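Local coordinates for protein xyloglucan-specific endo-beta-1,4-glucanase BoGH9A (Bacteroides ovatus, PDB 6DHT) that cuts the beta-1,4-glucan backbone of xyloglucans at internal linkages, releasing xyloglucan oligosaccharides for breakdown by the gut bacterium, at residues W224-Q229 with A273-S278; R295-A300 with F351-E356; K302-A307 with D340-A345. One frame throughout, in Å; residues are numbered along the deposited sequence.

Interaction 1 (W224-Q229 with A273-S278); sequences WMLTMQ and AVMAQS
Met275 shows how an unbranched thioether side chain can join two helices, reaching from helix 265-281 to Met225 and Leu226 near the end of helix 213-226. Its CB starts toward the partner, and CG, anti to the carbonyl carbon (chi1 -72°), carries the chain on past the backbone N. A bend at chi2 then swings SD over to Leu226 CD2, 3.9 Å away. Beyond SD, the methyl CE settles between two neighbours, 3.7 Å from Met225 CB and 3.8 Å from Leu226 CD2. Met225 answers in kind: its own CE lies 3.9 Å from Val274 CG1, the two side chains meeting at about a right angle. Leu222, one turn earlier on helix 213-226, also touches Val274 and Met275. Two carbonyls nearby are each satisfied within their own segment. Val274 O takes Ser278 N and Ser278 OG from opposite faces of its plane, while Trp224 O takes both Thr227 N and Thr227 OG1, the hydroxyl on a lone pair in the carbonyl plane. What binds the two helices of this mainly helical catalytic domain here is therefore dispersion between buried methyl, methylene and thioether groups, a cohesion that depends on fit more than on direction.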
ATOM      1  N   TRP A 224       7.892  13.315  11.491  1.00 17.14           N
ATOM      2  CA  TRP A 224       7.407  14.480  10.756  1.00 16.39           C
ATOM      3  C   TRP A 224       5.948  14.810  11.117  1.00 18.68           C
ATOM      4  O   TRP A 224       5.600  15.977  11.332  1.00 17.10           O
ATOM      5  CB  TRP A 224       7.532  14.287   9.234  1.00 16.85           C
ATOM      6  CG  TRP A 224       6.716  15.296   8.529  1.00 17.35           C
ATOM      7  CD1 TRP A 224       6.915  16.641   8.543  1.00 16.43           C
ATOM      8  CD2 TRP A 224       5.507  15.083   7.790  1.00 15.22           C
ATOM      9  NE1 TRP A 224       5.935  17.272   7.833  1.00 17.79           N
ATOM     10  CE2 TRP A 224       5.043  16.340   7.373  1.00 18.23           C
ATOM     11  CE3 TRP A 224       4.778  13.948   7.424  1.00 16.85           C
ATOM     12  CZ2 TRP A 224       3.895  16.485   6.613  1.00 15.67           C
ATOM     13  CZ3 TRP A 224       3.645  14.105   6.664  1.00 13.98           C
ATOM     14  CH2 TRP A 224       3.210  15.346   6.273  1.00 15.20           C
ATOM     15  N   MET A 225       5.076  13.797  11.171  1.00 16.19           N
ATOM     16  CA  MET A 225       3.659  14.032  11.439  1.00 14.83           C
ATOM     17  C   MET A 225       3.444  14.822  12.738  1.00 17.98           C
ATOM     18  O   MET A 225       2.583  15.692  12.783  1.00 16.69           O
ATOM     19  CB  MET A 225       2.890  12.703  11.495  1.00 14.82           C
ATOM     20  CG  MET A 225       2.794  12.007  10.173  1.00 14.40           C
ATOM     21  SD  MET A 225       1.816  10.492  10.248  1.00 15.79           S
ATOM     22  CE  MET A 225       0.163  11.153  10.162  1.00 18.02           C
ATOM     23  N   LEU A 226       4.211  14.502  13.774  1.00 17.83           N
ATOM     24  CA  LEU A 226       4.131  15.231  15.045  1.00 17.45           C
ATOM     25  C   LEU A 226       4.267  16.746  14.851  1.00 20.96           C
ATOM     26  O   LEU A 226       3.595  17.521  15.542  1.00 21.95           O
ATOM     27  CB  LEU A 226       5.194  14.718  16.014  1.00 18.72           C
ATOM     28  CG  LEU A 226       4.972  13.300  16.536  1.00 19.43           C
ATOM     29  CD1 LEU A 226       6.178  12.886  17.329  1.00 19.56           C
ATOM     30  CD2 LEU A 226       3.749  13.202  17.429  1.00 20.96           C
ATOM     31  N   THR A 227       5.114  17.157  13.910  1.00 18.44           N
ATOM     32  CA  THR A 227       5.358  18.586  13.654  1.00 19.62           C
ATOM     33  C   THR A 227       4.208  19.282  12.921  1.00 23.16           C
ATOM     34  O   THR A 227       4.203  20.511  12.782  1.00 21.54           O
ATOM     35  CB  THR A 227       6.659  18.825  12.850  1.00 20.35           C
ATOM     36  OG1 THR A 227       6.474  18.481  11.466  1.00 18.99           O
ATOM     37  CG2 THR A 227       7.824  18.050  13.445  1.00 20.92           C
ATOM     38  N   MET A 228       3.234  18.521  12.448  1.00 18.39           N
ATOM     39  CA  MET A 228       2.095  19.059  11.726  1.00 17.56           C
ATOM     40  C   MET A 228       0.901  19.358  12.625  1.00 16.62           C
ATOM     41  O   MET A 228      -0.164  19.736  12.113  1.00 18.72           O
ATOM     42  CB  MET A 228       1.702  18.104  10.598  1.00 20.73           C
ATOM     43  CG  MET A 228       2.741  18.042   9.511  1.00 17.25           C
ATOM     44  SD  MET A 228       2.741  19.464   8.431  1.00 18.93           S
ATOM     45  CE  MET A 228       1.312  19.092   7.490  1.00 19.64           C
ATOM     46  N   GLN A 229       1.085  19.151  13.931  1.00 20.21           N
ATOM     47  CA  GLN A 229       0.073  19.451  14.934  1.00 20.58           C
ATOM     48  C   GLN A 229       0.349  20.811  15.583  1.00 21.86           C
ATOM     49  O   GLN A 229       1.447  21.038  16.070  1.00 22.16           O
ATOM     50  CB  GLN A 229       0.064  18.367  16.011  1.00 21.98           C
ATOM     51  CG  GLN A 229      -1.050  18.562  17.028  1.00 20.95           C
ATOM     52  CD  GLN A 229      -1.239  17.373  17.934  1.00 15.51           C
ATOM     53  OE1 GLN A 229      -0.286  16.841  18.481  1.00 19.05           O
ATOM     54  NE2 GLN A 229      -2.484  16.998  18.138  1.00 20.80           N
ATOM     55  N   ALA A 273      -5.542   8.375  14.868  1.00 14.87           N
ATOM     56  CA  ALA A 273      -5.607   6.915  14.772  1.00 15.73           C
ATOM     57  C   ALA A 273      -4.208   6.328  14.715  1.00 14.05           C
ATOM     58  O   ALA A 273      -3.886   5.400  15.440  1.00 14.99           O
ATOM     59  CB  ALA A 273      -6.398   6.513  13.561  1.00 16.16           C
ATOM     60  N   VAL A 274      -3.372   6.851  13.819  1.00 14.35           N
ATOM     61  CA  VAL A 274      -2.047   6.280  13.643  1.00 13.59           C
ATOM     62  C   VAL A 274      -1.143   6.558  14.832  1.00 13.18           C
ATOM     63  O   VAL A 274      -0.297   5.755  15.174  1.00 13.44           O
ATOM     64  CB  VAL A 274      -1.434   6.713  12.295  1.00 15.50           C
ATOM     65  CG1 VAL A 274      -0.837   8.095  12.344  1.00 14.76           C
ATOM     66  CG2 VAL A 274      -0.391   5.707  11.824  1.00 15.38           C
ATOM     67  N   MET A 275      -1.356   7.682  15.503  1.00 13.92           N
ATOM     68  CA  MET A 275      -0.546   7.973  16.679  1.00 15.84           C
ATOM     69  C   MET A 275      -0.952   7.082  17.871  1.00 12.61           C
ATOM     70  O   MET A 275      -0.089   6.566  18.561  1.00 14.79           O
ATOM     71  CB  MET A 275      -0.611   9.474  17.012  1.00 14.54           C
ATOM     72  CG  MET A 275       0.152  10.322  16.007  1.00 16.39           C
ATOM     73  SD  MET A 275       1.899   9.988  16.089  1.00 17.48           S
ATOM     74  CE  MET A 275       2.460  10.894  14.653  1.00 16.27           C
ATOM     75  N   ALA A 276      -2.248   6.873  18.034  1.00 14.10           N
ATOM     76  CA  ALA A 276      -2.731   5.944  19.057  1.00 15.69           C
ATOM     77  C   ALA A 276      -2.223   4.509  18.775  1.00 14.95           C
ATOM     78  O   ALA A 276      -1.743   3.815  19.682  1.00 15.39           O
ATOM     79  CB  ALA A 276      -4.235   5.988  19.116  1.00 17.46           C
ATOM     80  N   GLN A 277      -2.343   4.069  17.519  1.00 14.68           N
ATOM     81  CA  GLN A 277      -1.794   2.787  17.097  1.00 14.13           C
ATOM     82  C   GLN A 277      -0.297   2.714  17.406  1.00 13.56           C
ATOM     83  O   GLN A 277       0.187   1.768  18.009  1.00 14.06           O
ATOM     84  CB  GLN A 277      -2.018   2.635  15.588  1.00 13.58           C
ATOM     85  CG  GLN A 277      -1.696   1.263  14.981  1.00 13.57           C
ATOM     86  CD  GLN A 277      -1.663   1.303  13.468  1.00 14.70           C
ATOM     87  OE1 GLN A 277      -1.023   2.162  12.870  1.00 14.45           O
ATOM     88  NE2 GLN A 277      -2.365   0.383  12.851  1.00 15.42           N
ATOM     89  N   SER A 278       0.447   3.717  16.924  1.00 13.87           N
ATOM     90  CA  SER A 278       1.897   3.737  17.098  1.00 12.75           C
ATOM     91  C   SER A 278       2.327   3.732  18.571  1.00 15.73           C
ATOM     92  O   SER A 278       3.370   3.173  18.912  1.00 16.12           O
ATOM     93  CB  SER A 278       2.507   4.938  16.371  1.00 12.86           C
ATOM     94  OG  SER A 278       2.195   4.866  14.980  1.00 14.77           O
TER

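Interaction 2 (R295-A300 with F351-E356); sequences RALLAA and FSTGKE
No ring lies between Leu297 and its partners Ser352 and Thr353: the meeting is wholly aliphatic, and the one aromatic ring of the two segments, Phe351, is engaged away from it, taking Trp386 in an edge-to-face arrangement and Arg391 in a cation-pi contact. The junction itself turns on a single methyl. Leu297 CG stands opposite the backbone N (chi1 -174°), which carries the branch across to the other helix, and CD1 touches Ser352 CB at 4.0 Å and Thr353 CG2, also at 4.0 Å, while Leu349, about one turn earlier on helix 339-353, adds a further apolar neighbour for the leucine. The backbones remain well apart, the CA atoms of Leu297 and Ser352 being 8.0 Å from each other.

In the mainly helical GH9 domain this is where helix 339-353 stops, and the threonine serves both the packing and the ending. Its OG1 accepts from Lys355 N at 3.1 Å in a nearly straight bond (164° at the hydrogen), forming an ST turn, and it also bonds back to Leu349 O. With OG1 held in that way, CG2 is the branch that faces Leu297. Gly354 then leaves the helix with a positive phi of 79°, and Lys355 occupies the N-cap position of helix 356-364.

Ser352 likewise divides its labour. CB supplies the apolar surface, whereas OG bonds chiefly to Ala276 O and receives a hydrogen bond from Arg280 NH1, both of helix 265-281, tying the end of this helix to that one.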
ATOM      1  N   ARG A 295       4.451  10.441  23.971  1.00 19.80           N
ATOM      2  CA  ARG A 295       4.168  11.627  23.172  1.00 20.75           C
ATOM      3  C   ARG A 295       3.083  11.380  22.119  1.00 18.38           C
ATOM      4  O   ARG A 295       2.211  12.211  21.899  1.00 19.18           O
ATOM      5  CB  ARG A 295       5.459  12.107  22.509  1.00 20.69           C
ATOM      6  CG  ARG A 295       5.289  13.325  21.673  1.00 25.45           C
ATOM      7  CD  ARG A 295       6.610  13.826  21.131  1.00 29.95           C
ATOM      8  NE  ARG A 295       6.399  15.043  20.346  1.00 33.43           N
ATOM      9  CZ  ARG A 295       7.268  15.544  19.476  1.00 30.38           C
ATOM     10  NH1 ARG A 295       8.428  14.927  19.247  1.00 31.12           N
ATOM     11  NH2 ARG A 295       6.956  16.655  18.819  1.00 35.79           N
ATOM     12  N   ALA A 296       3.131  10.219  21.468  1.00 20.93           N
ATOM     13  CA  ALA A 296       2.162   9.905  20.418  1.00 20.30           C
ATOM     14  C   ALA A 296       0.757   9.840  20.973  1.00 15.32           C
ATOM     15  O   ALA A 296      -0.190  10.345  20.380  1.00 17.89           O
ATOM     16  CB  ALA A 296       2.514   8.572  19.776  1.00 18.15           C
ATOM     17  N   LEU A 297       0.615   9.204  22.134  1.00 18.05           N
ATOM     18  CA  LEU A 297      -0.711   9.055  22.713  1.00 19.46           C
ATOM     19  C   LEU A 297      -1.287  10.415  23.148  1.00 16.86           C
ATOM     20  O   LEU A 297      -2.443  10.735  22.867  1.00 19.19           O
ATOM     21  CB  LEU A 297      -0.691   8.056  23.877  1.00 20.58           C
ATOM     22  CG  LEU A 297      -2.070   7.749  24.445  1.00 23.64           C
ATOM     23  CD1 LEU A 297      -2.992   7.138  23.401  1.00 24.38           C
ATOM     24  CD2 LEU A 297      -1.940   6.845  25.661  1.00 23.93           C
ATOM     25  N   LEU A 298      -0.459  11.239  23.764  1.00 19.49           N
ATOM     26  CA  LEU A 298      -0.907  12.572  24.171  1.00 24.30           C
ATOM     27  C   LEU A 298      -1.336  13.368  22.953  1.00 19.43           C
ATOM     28  O   LEU A 298      -2.404  13.983  22.927  1.00 23.20           O
ATOM     29  CB  LEU A 298       0.222  13.308  24.896  1.00 24.12           C
ATOM     30  CG  LEU A 298       0.493  12.858  26.332  1.00 30.05           C
ATOM     31  CD1 LEU A 298       1.804  13.432  26.851  1.00 31.07           C
ATOM     32  CD2 LEU A 298      -0.650  13.274  27.229  1.00 37.11           C
ATOM     33  N   ALA A 299      -0.538  13.285  21.887  1.00 18.73           N
ATOM     34  CA  ALA A 299      -0.830  13.992  20.651  1.00 21.59           C
ATOM     35  C   ALA A 299      -2.118  13.505  20.006  1.00 19.26           C
ATOM     36  O   ALA A 299      -2.909  14.283  19.469  1.00 20.48           O
ATOM     37  CB  ALA A 299       0.323  13.830  19.677  1.00 22.51           C
ATOM     38  N   ALA A 300      -2.309  12.184  20.037  1.00 17.44           N
ATOM     39  CA  ALA A 300      -3.512  11.583  19.477  1.00 20.63           C
ATOM     40  C   ALA A 300      -4.790  12.078  20.136  1.00 15.52           C
ATOM     41  O   ALA A 300      -5.763  12.391  19.460  1.00 18.89           O
ATOM     42  CB  ALA A 300      -3.435  10.057  19.607  1.00 15.44           C
ATOM     43  N   PHE A 351      -8.411   1.002  22.141  1.00 16.44           N
ATOM     44  CA  PHE A 351      -7.463  -0.079  22.408  1.00 14.83           C
ATOM     45  C   PHE A 351      -6.190   0.401  23.092  1.00 17.47           C
ATOM     46  O   PHE A 351      -5.599  -0.328  23.884  1.00 21.93           O
ATOM     47  CB  PHE A 351      -7.171  -0.883  21.131  1.00 16.54           C
ATOM     48  CG  PHE A 351      -8.372  -1.662  20.655  1.00 16.93           C
ATOM     49  CD1 PHE A 351      -9.010  -2.563  21.511  1.00 17.44           C
ATOM     50  CD2 PHE A 351      -8.887  -1.477  19.393  1.00 20.56           C
ATOM     51  CE1 PHE A 351     -10.127  -3.243  21.105  1.00 20.78           C
ATOM     52  CE2 PHE A 351     -10.009  -2.164  18.975  1.00 19.29           C
ATOM     53  CZ  PHE A 351     -10.627  -3.057  19.831  1.00 19.47           C
ATOM     54  N   SER A 352      -5.800   1.647  22.861  1.00 17.12           N
ATOM     55  CA  SER A 352      -4.622   2.180  23.535  1.00 17.23           C
ATOM     56  C   SER A 352      -4.867   2.706  24.962  1.00 19.78           C
ATOM     57  O   SER A 352      -3.943   2.700  25.759  1.00 23.36           O
ATOM     58  CB  SER A 352      -3.997   3.293  22.716  1.00 20.18           C
ATOM     59  OG  SER A 352      -3.585   2.775  21.447  1.00 19.48           O
ATOM     60  N   THR A 353      -6.086   3.149  25.262  1.00 18.68           N
ATOM     61  CA  THR A 353      -6.371   3.753  26.572  1.00 19.56           C
ATOM     62  C   THR A 353      -7.320   2.924  27.417  1.00 21.04           C
ATOM     63  O   THR A 353      -7.347   3.083  28.641  1.00 20.47           O
ATOM     64  CB  THR A 353      -6.995   5.167  26.453  1.00 16.54           C
ATOM     65  OG1 THR A 353      -8.344   5.086  25.980  1.00 19.32           O
ATOM     66  CG2 THR A 353      -6.157   6.075  25.568  1.00 22.39           C
ATOM     67  N   GLY A 354      -8.131   2.090  26.782  1.00 18.90           N
ATOM     68  CA  GLY A 354      -9.141   1.325  27.492  1.00 19.43           C
ATOM     69  C   GLY A 354     -10.383   2.114  27.846  1.00 19.62           C
ATOM     70  O   GLY A 354     -11.323   1.549  28.413  1.00 21.91           O
ATOM     71  N   LYS A 355     -10.415   3.395  27.502  1.00 20.97           N
ATOM     72  CA  LYS A 355     -11.519   4.266  27.932  1.00 19.46           C
ATOM     73  C   LYS A 355     -12.832   4.052  27.181  1.00 20.30           C
ATOM     74  O   LYS A 355     -12.902   4.095  25.943  1.00 17.71           O
ATOM     75  CB  LYS A 355     -11.102   5.739  27.898  1.00 20.65           C
ATOM     76  CG  LYS A 355      -9.977   6.062  28.830  1.00 22.13           C
ATOM     77  CD  LYS A 355      -9.663   7.546  28.835  1.00 27.14           C
ATOM     78  CE  LYS A 355      -8.708   7.895  29.965  1.00 38.78           C
ATOM     79  NZ  LYS A 355      -8.326   9.324  29.929  1.00 39.37           N
ATOM     80  N   GLU A 356     -13.889   3.813  27.946  1.00 18.23           N
ATOM     81  CA  GLU A 356     -15.207   3.539  27.398  1.00 19.99           C
ATOM     82  C   GLU A 356     -15.742   4.700  26.561  1.00 20.56           C
ATOM     83  O   GLU A 356     -16.535   4.519  25.640  1.00 19.14           O
ATOM     84  CB  GLU A 356     -16.183   3.166  28.532  1.00 23.43           C
ATOM     85  CG  GLU A 356     -15.744   1.936  29.316  1.00 26.57           C
ATOM     86  CD  GLU A 356     -16.624   1.632  30.529  1.00 38.18           C
ATOM     87  OE1 GLU A 356     -17.548   2.418  30.831  1.00 28.39           O
ATOM     88  OE2 GLU A 356     -16.389   0.592  31.179  1.00 37.85           O
TER

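Interaction 3 (K302-A307 with D340-A345); sequences KAYAWA and DEFFWA. With CA (calcium ion), chain C.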
ATOM      1  N   LYS A 302      -5.231  14.839  21.832  1.00 22.02           N
ATOM      2  CA  LYS A 302      -5.434  16.245  21.491  1.00 23.88           C
ATOM      3  C   LYS A 302      -5.983  16.401  20.063  1.00 25.07           C
ATOM      4  O   LYS A 302      -6.839  17.236  19.800  1.00 23.61           O
ATOM      5  CB  LYS A 302      -4.131  17.044  21.638  1.00 26.26           C
ATOM      6  CG  LYS A 302      -3.718  17.341  23.078  1.00 34.61           C
ATOM      7  CD  LYS A 302      -2.722  18.494  23.164  1.00 33.92           C
ATOM      8  CE  LYS A 302      -3.382  19.847  22.846  1.00 39.84           C
ATOM      9  NZ  LYS A 302      -2.416  20.985  22.882  1.00 34.85           N
ATOM     10  N   ALA A 303      -5.503  15.592  19.121  1.00 22.57           N
ATOM     11  CA  ALA A 303      -6.017  15.678  17.763  1.00 21.53           C
ATOM     12  C   ALA A 303      -7.466  15.217  17.666  1.00 19.40           C
ATOM     13  O   ALA A 303      -8.271  15.804  16.955  1.00 21.40           O
ATOM     14  CB  ALA A 303      -5.144  14.849  16.808  1.00 21.16           C
ATOM     15  N   TYR A 304      -7.803  14.142  18.374  1.00 19.00           N
ATOM     16  CA  TYR A 304      -9.165  13.662  18.352  1.00 18.57           C
ATOM     17  C   TYR A 304     -10.105  14.720  18.955  1.00 20.31           C
ATOM     18  O   TYR A 304     -11.183  14.980  18.417  1.00 22.44           O
ATOM     19  CB  TYR A 304      -9.246  12.332  19.116  1.00 19.45           C
ATOM     20  CG  TYR A 304     -10.584  11.660  19.015  1.00 22.69           C
ATOM     21  CD1 TYR A 304     -11.580  11.917  19.946  1.00 22.66           C
ATOM     22  CD2 TYR A 304     -10.853  10.748  18.003  1.00 22.93           C
ATOM     23  CE1 TYR A 304     -12.804  11.318  19.856  1.00 28.29           C
ATOM     24  CE2 TYR A 304     -12.081  10.137  17.905  1.00 23.38           C
ATOM     25  CZ  TYR A 304     -13.053  10.424  18.842  1.00 31.18           C
ATOM     26  OH  TYR A 304     -14.281   9.824  18.753  1.00 39.55           O
ATOM     27  N   ALA A 305      -9.667  15.321  20.053  1.00 24.33           N
ATOM     28  CA  ALA A 305     -10.420  16.408  20.676  1.00 22.81           C
ATOM     29  C   ALA A 305     -10.698  17.529  19.670  1.00 28.28           C
ATOM     30  O   ALA A 305     -11.832  18.003  19.556  1.00 28.64           O
ATOM     31  CB  ALA A 305      -9.674  16.932  21.873  1.00 26.52           C
ATOM     32  N   TRP A 306      -9.676  17.938  18.922  1.00 23.50           N
ATOM     33  CA  TRP A 306      -9.869  18.972  17.913  1.00 23.71           C
ATOM     34  C   TRP A 306     -10.916  18.538  16.904  1.00 24.89           C
ATOM     35  O   TRP A 306     -11.799  19.303  16.550  1.00 27.34           O
ATOM     36  CB  TRP A 306      -8.550  19.315  17.212  1.00 24.20           C
ATOM     37  CG  TRP A 306      -8.638  20.486  16.257  1.00 24.59           C
ATOM     38  CD1 TRP A 306      -8.270  21.784  16.508  1.00 28.55           C
ATOM     39  CD2 TRP A 306      -9.123  20.465  14.910  1.00 22.91           C
ATOM     40  NE1 TRP A 306      -8.489  22.555  15.400  1.00 27.09           N
ATOM     41  CE2 TRP A 306      -9.017  21.776  14.405  1.00 25.46           C
ATOM     42  CE3 TRP A 306      -9.642  19.468  14.085  1.00 25.82           C
ATOM     43  CZ2 TRP A 306      -9.410  22.108  13.113  1.00 27.98           C
ATOM     44  CZ3 TRP A 306     -10.025  19.792  12.818  1.00 26.49           C
ATOM     45  CH2 TRP A 306      -9.909  21.105  12.333  1.00 29.24           C
ATOM     46  N   ALA A 307     -10.828  17.294  16.425  1.00 21.95           N
ATOM     47  CA  ALA A 307     -11.783  16.807  15.457  1.00 20.41           C
ATOM     48  C   ALA A 307     -13.230  16.793  15.978  1.00 22.49           C
ATOM     49  O   ALA A 307     -14.171  17.031  15.214  1.00 25.15           O
ATOM     50  CB  ALA A 307     -11.375  15.404  14.998  1.00 24.32           C
ATOM     51  N   ASP A 340     -15.785   7.214   8.895  1.00 20.21           N
ATOM     52  CA  ASP A 340     -14.829   6.099   8.921  1.00 17.85           C
ATOM     53  C   ASP A 340     -13.534   6.457   9.639  1.00 18.16           C
ATOM     54  O   ASP A 340     -12.948   5.622  10.338  1.00 17.41           O
ATOM     55  CB  ASP A 340     -14.539   5.574   7.511  1.00 17.63           C
ATOM     56  CG  ASP A 340     -14.187   6.676   6.519  1.00 21.17           C
ATOM     57  OD1 ASP A 340     -15.082   7.468   6.143  1.00 21.57           O
ATOM     58  OD2 ASP A 340     -13.018   6.743   6.072  1.00 20.13           O
ATOM     59  N   GLU A 341     -13.093   7.706   9.507  1.00 17.91           N
ATOM     60  CA  GLU A 341     -11.913   8.177  10.213  1.00 17.58           C
ATOM     61  C   GLU A 341     -12.232   8.294  11.721  1.00 17.89           C
ATOM     62  O   GLU A 341     -11.398   7.981  12.562  1.00 17.42           O
ATOM     63  CB  GLU A 341     -11.415   9.512   9.625  1.00 18.55           C
ATOM     64  CG  GLU A 341     -10.760   9.409   8.223  1.00 17.03           C
ATOM     65  CD  GLU A 341     -11.747   9.356   7.071  1.00 19.13           C
ATOM     66  OE1 GLU A 341     -12.973   9.468   7.297  1.00 20.28           O
ATOM     67  OE2 GLU A 341     -11.302   9.191   5.908  1.00 19.04           O
ATOM     68  N   PHE A 342     -13.434   8.762  12.059  1.00 19.00           N
ATOM     69  CA  PHE A 342     -13.854   8.762  13.459  1.00 18.06           C
ATOM     70  C   PHE A 342     -13.857   7.323  14.004  1.00 15.89           C
ATOM     71  O   PHE A 342     -13.356   7.063  15.097  1.00 17.54           O
ATOM     72  CB  PHE A 342     -15.242   9.414  13.618  1.00 20.08           C
ATOM     73  CG  PHE A 342     -15.204  10.915  13.827  1.00 19.78           C
ATOM     74  CD1 PHE A 342     -14.694  11.440  14.994  1.00 22.63           C
ATOM     75  CD2 PHE A 342     -15.673  11.768  12.858  1.00 21.32           C
ATOM     76  CE1 PHE A 342     -14.660  12.802  15.205  1.00 23.94           C
ATOM     77  CE2 PHE A 342     -15.648  13.147  13.064  1.00 21.03           C
ATOM     78  CZ  PHE A 342     -15.130  13.651  14.245  1.00 22.22           C
ATOM     79  N   PHE A 343     -14.356   6.381  13.202  1.00 17.44           N
ATOM     80  CA  PHE A 343     -14.406   4.983  13.649  1.00 18.97           C
ATOM     81  C   PHE A 343     -13.020   4.427  13.895  1.00 15.49           C
ATOM     82  O   PHE A 343     -12.746   3.807  14.926  1.00 15.93           O
ATOM     83  CB  PHE A 343     -15.130   4.112  12.636  1.00 19.22           C
ATOM     84  CG  PHE A 343     -15.112   2.656  12.974  1.00 17.55           C
ATOM     85  CD1 PHE A 343     -15.879   2.192  14.020  1.00 19.84           C
ATOM     86  CD2 PHE A 343     -14.357   1.745  12.246  1.00 18.01           C
ATOM     87  CE1 PHE A 343     -15.892   0.863  14.347  1.00 17.38           C
ATOM     88  CE2 PHE A 343     -14.368   0.413  12.573  1.00 17.08           C
ATOM     89  CZ  PHE A 343     -15.139  -0.036  13.625  1.00 16.93           C
ATOM     90  N   TRP A 344     -12.129   4.645  12.935  1.00 15.88           N
ATOM     91  CA  TRP A 344     -10.767   4.129  13.066  1.00 15.37           C
ATOM     92  C   TRP A 344     -10.047   4.782  14.258  1.00 13.98           C
ATOM     93  O   TRP A 344      -9.486   4.089  15.120  1.00 14.58           O
ATOM     94  CB  TRP A 344      -9.988   4.281  11.736  1.00 14.40           C
ATOM     95  CG  TRP A 344      -8.571   3.837  11.841  1.00 12.58           C
ATOM     96  CD1 TRP A 344      -8.086   2.809  12.586  1.00 16.64           C
ATOM     97  CD2 TRP A 344      -7.431   4.452  11.221  1.00 13.17           C
ATOM     98  NE1 TRP A 344      -6.713   2.734  12.480  1.00 13.77           N
ATOM     99  CE2 TRP A 344      -6.291   3.717  11.623  1.00 13.41           C
ATOM    100  CE3 TRP A 344      -7.268   5.526  10.340  1.00 15.20           C
ATOM    101  CZ2 TRP A 344      -5.002   4.051  11.213  1.00 12.89           C
ATOM    102  CZ3 TRP A 344      -5.975   5.850   9.923  1.00 15.56           C
ATOM    103  CH2 TRP A 344      -4.865   5.105  10.361  1.00 15.06           C
ATOM    104  N   ALA A 345     -10.103   6.107  14.346  1.00 16.03           N
ATOM    105  CA  ALA A 345      -9.477   6.793  15.463  1.00 16.28           C
ATOM    106  C   ALA A 345     -10.029   6.406  16.839  1.00 13.19           C
ATOM    107  O   ALA A 345      -9.271   6.158  17.749  1.00 15.32           O
ATOM    108  CB  ALA A 345      -9.574   8.315  15.288  1.00 17.19           C
TER
HETATM  109 CA    CA C 602     -13.590   8.970   4.921  1.00 19.51          CA
HETATM  110  O   HOH W   1     -15.117   8.775   2.996  1.00 26.14           O
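A calcium site lies at the start of helix 339-353, and the residues that follow it there, Phe342 and Ala345, pack against Tyr304 and Ala307 of helix 292-309. Asp340 grips the metal with both carboxylate oxygens, OD1 at 2.4 Å and OD2 at 2.6 Å from the calcium. Glu341 does the same, its OE1 and OE2 each lying 2.5 Å from the ion, and the bend at chi2 folds its carboxylate round to reach it. A water, Asp335 OD2 and the carbonyl oxygens of His337 and Gly376 bring the ligand atoms to eight. The positive ion probably offsets the mutual repulsion of carboxylate oxygens crowded about it, and Thr378 N gives Asp340 OD2 a hydrogen bond as well.

The two segments run roughly antiparallel, at 149° between their directions, as neighbours in the helical barrel, the (alpha/alpha)6 fold of GH9 enzymes. The axes of the two short segments come no closer than 11.7 Å, a gap bridged largely by aromatic rings. Tyr304, its CG anti to the backbone N (chi1 -173°), brings the ring edge to Ala345, with CD2 3.9 Å from Ala345 CB in the plane of the ring. Further out, its OH lies 4.1 Å from Phe342 CD1. This hydroxyl is buried and has no polar partner in the model. Phe342 in turn presents its edge to the backbone of the other helix, CZ standing 3.6 Å from Ala307 O with the oxygen in the ring plane, while its CE1 borders the Ala307 methyl.

How the interactions relate
Interaction 1 touches both others, while interactions 2 and 3 adjoin along the chain, with centres about 11 to 12 Å apart throughout. Interactions 2 and 3 use the same pair of helices, 292-309 and 339-353: interaction 2 lies toward the end of helix 339-353, interaction 3 at its calcium-bound start. Interaction 1 joins helix 213-226 to helix 265-281, and the latter packs against this pair. Gln229 NE2 of interaction 1 reaches Ala299 O of interaction 2 at 3.1 Å, and Ala273 CB packs 3.3 Å from Trp344 CD2 of interaction 3. All three lie away from the predicted catalytic residues; the calcium held by Asp340 and Glu341 in interaction 3 is the bound ion among the three contacts.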